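Local coordinates for K Homology domain-containing protein (Pyrococcus horikoshii, PDB 2E3U) that probably binds RNA through its two KH domains, as a Dim2p-type factor of pre-ribosomal RNA processing, at residues A[57-62]-A[108-113]. Numbering follows the deposited sequence.
Sequences KEIEKR and RAFRLL
Glu58, Ile59 and Arg62 of helix 54-63, in the first type I KH domain, gather round the ring of Phe110, which comes from the turn of 3-10 helix at 110-113 that follows helix 106-109 and leads toward the second KH domain. Glu58 gives its CB, which approaches CZ of Phe110 obliquely at 4.0 Å, while its chain bends at chi2 (-65°), bringing the carboxylate to Arg62, one helical turn further on. Ile59, buried, brings CG1 to 3.7 Å from CE1 of Phe110; it also touches Ile100 of helix 87-101, the helix on which Ala109 and Leu113 pack as well. Arg62 NE donates to Glu58 OE1 over 2.6 Å, almost straight at 165°, a salt bridge in which OE1 lies near the guanidinium plane and is met on its syn side, but from a direction tilted out of the carboxylate plane. Arg62 runs extended from CG to NE and lays its guanidinium flat over one face of the ring, displaced toward the CD2 side, the planes 9° apart and CZ 4.0 Å from the Phe110 ring centroid, a stacked cation-pi contact. The salt bridge and the stack together probably restrict rotation of the guanidinium. An alanine in place of Phe110 would strip the guanidinium of its aromatic platform and is likely to open a gap beside Ile59. Leu113 packs against the aliphatic part of Arg62 on the guanidinium side of the Phe110 ring, the two side chains crossing at about a right angle: its CD1 lies 3.6 Å from CD of Arg62 and 3.9 Å from CB of Arg62.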
loop_
_atom_site.group_PDB
_atom_site.type_symbol
_atom_site.label_atom_id
_atom_site.label_comp_id
_atom_site.label_asym_id
_atom_site.label_seq_id
_atom_site.Cartn_x
_atom_site.Cartn_y
_atom_site.Cartn_z
ATOM N N LYS A 57 8.800 11.547 11.205
ATOM C CA LYS A 57 10.174 11.384 11.684
ATOM C C LYS A 57 10.656 9.944 11.773
ATOM O O LYS A 57 11.858 9.694 11.673
ATOM C CB LYS A 57 10.388 12.060 13.037
ATOM C CG LYS A 57 10.653 13.530 12.931
ATOM C CD LYS A 57 12.138 13.859 12.659
ATOM C CE LYS A 57 12.499 15.242 13.243
ATOM N NZ LYS A 57 13.978 15.438 13.434
ATOM N N GLU A 58 9.736 9.008 11.982
ATOM C CA GLU A 58 10.101 7.608 11.969
ATOM C C GLU A 58 10.468 7.161 10.574
ATOM O O GLU A 58 11.413 6.417 10.394
ATOM C CB GLU A 58 8.990 6.711 12.554
ATOM C CG GLU A 58 9.318 6.132 13.888
ATOM C CD GLU A 58 10.493 5.163 13.830
ATOM O OE1 GLU A 58 10.771 4.637 12.738
ATOM O OE2 GLU A 58 11.133 4.923 14.874
ATOM N N ILE A 59 9.698 7.598 9.587
ATOM C CA ILE A 59 10.056 7.366 8.172
ATOM C C ILE A 59 11.382 8.011 7.769
ATOM O O ILE A 59 12.220 7.362 7.140
ATOM C CB ILE A 59 8.920 7.781 7.181
ATOM C CG1 ILE A 59 7.583 7.130 7.569
ATOM C CG2 ILE A 59 9.328 7.428 5.730
ATOM C CD1 ILE A 59 6.325 7.875 7.026
ATOM N N GLU A 60 11.583 9.279 8.119
ATOM C CA GLU A 60 12.874 9.922 7.886
ATOM C C GLU A 60 14.075 9.168 8.462
ATOM O O GLU A 60 15.107 9.045 7.795
ATOM C CB GLU A 60 12.852 11.351 8.412
ATOM C CG GLU A 60 11.882 12.193 7.627
ATOM C CD GLU A 60 11.768 13.574 8.141
ATOM O OE1 GLU A 60 11.963 13.782 9.348
ATOM O OE2 GLU A 60 11.479 14.451 7.326
ATOM N N LYS A 61 13.931 8.670 9.690
ATOM C CA LYS A 61 15.006 8.000 10.404
ATOM C C LYS A 61 15.337 6.619 9.790
ATOM O O LYS A 61 16.506 6.269 9.618
ATOM C CB LYS A 61 14.645 7.897 11.892
ATOM C CG LYS A 61 15.438 6.850 12.685
ATOM C CD LYS A 61 15.250 6.911 14.202
ATOM C CE LYS A 61 15.756 5.593 14.815
ATOM N NZ LYS A 61 16.108 5.673 16.286
ATOM N N ARG A 62 14.309 5.854 9.440
ATOM C CA ARG A 62 14.487 4.524 8.860
ATOM C C ARG A 62 14.992 4.487 7.407
ATOM O O ARG A 62 15.585 3.499 6.971
ATOM C CB ARG A 62 13.196 3.726 9.001
ATOM C CG ARG A 62 12.718 3.550 10.445
ATOM C CD ARG A 62 11.889 2.280 10.539
ATOM N NE ARG A 62 10.975 2.285 11.672
ATOM C CZ ARG A 62 10.202 1.263 12.021
ATOM N NH1 ARG A 62 9.396 1.390 13.083
ATOM N NH2 ARG A 62 10.238 0.120 11.321
ATOM N N ARG A 108 2.209 -1.102 8.975
ATOM C CA ARG A 108 2.010 -1.992 7.822
ATOM C C ARG A 108 2.762 -1.533 6.579
ATOM O O ARG A 108 3.398 -2.363 5.935
ATOM C CB ARG A 108 0.518 -2.187 7.535
ATOM C CG ARG A 108 -0.198 -3.021 8.673
ATOM C CD ARG A 108 -1.082 -4.124 8.102
ATOM N NE ARG A 108 -2.102 -3.660 7.134
ATOM C CZ ARG A 108 -2.696 -4.461 6.242
ATOM N NH1 ARG A 108 -3.635 -3.989 5.412
ATOM N NH2 ARG A 108 -2.364 -5.747 6.183
ATOM N N ALA A 109 2.726 -0.221 6.262
ATOM C CA ALA A 109 3.593 0.364 5.191
ATOM C C ALA A 109 5.101 0.119 5.377
ATOM O O ALA A 109 5.831 -0.070 4.387
ATOM C CB ALA A 109 3.336 1.839 5.050
ATOM N N PHE A 110 5.590 0.134 6.630
ATOM C CA PHE A 110 7.026 -0.125 6.906
ATOM C C PHE A 110 7.525 -1.503 6.466
ATOM O O PHE A 110 8.738 -1.721 6.358
ATOM C CB PHE A 110 7.380 0.054 8.380
ATOM C CG PHE A 110 7.565 1.485 8.811
ATOM C CD1 PHE A 110 8.339 2.364 8.067
ATOM C CD2 PHE A 110 7.012 1.926 10.007
ATOM C CE1 PHE A 110 8.515 3.682 8.469
ATOM C CE2 PHE A 110 7.187 3.258 10.444
ATOM C CZ PHE A 110 7.943 4.127 9.674
ATOM N N ARG A 111 6.616 -2.430 6.203
ATOM C CA ARG A 111 6.968 -3.653 5.450
ATOM C C ARG A 111 7.833 -3.357 4.203
ATOM O O ARG A 111 8.762 -4.105 3.894
ATOM C CB ARG A 111 5.711 -4.430 5.024
ATOM C CG ARG A 111 6.017 -5.845 4.470
ATOM C CD ARG A 111 4.775 -6.535 3.924
ATOM N NE ARG A 111 5.204 -7.733 3.209
ATOM C CZ ARG A 111 4.484 -8.839 3.036
ATOM N NH1 ARG A 111 5.047 -9.829 2.379
ATOM N NH2 ARG A 111 3.222 -8.957 3.523
ATOM N N LEU A 112 7.543 -2.250 3.524
ATOM C CA LEU A 112 8.205 -1.885 2.291
ATOM C C LEU A 112 9.711 -1.656 2.456
ATOM O O LEU A 112 10.430 -1.643 1.457
ATOM C CB LEU A 112 7.572 -0.648 1.680
ATOM C CG LEU A 112 6.248 -0.890 0.961
ATOM C CD1 LEU A 112 5.539 0.455 0.904
ATOM C CD2 LEU A 112 6.527 -1.423 -0.421
ATOM N N LEU A 113 10.181 -1.471 3.700
ATOM C CA LEU A 113 11.619 -1.346 3.990
ATOM C C LEU A 113 12.370 -2.637 3.751
ATOM O O LEU A 113 13.575 -2.612 3.583
ATOM C CB LEU A 113 11.846 -0.889 5.435
ATOM C CG LEU A 113 11.351 0.521 5.792
ATOM C CD1 LEU A 113 11.440 0.758 7.278
ATOM C CD2 LEU A 113 12.210 1.502 5.051
#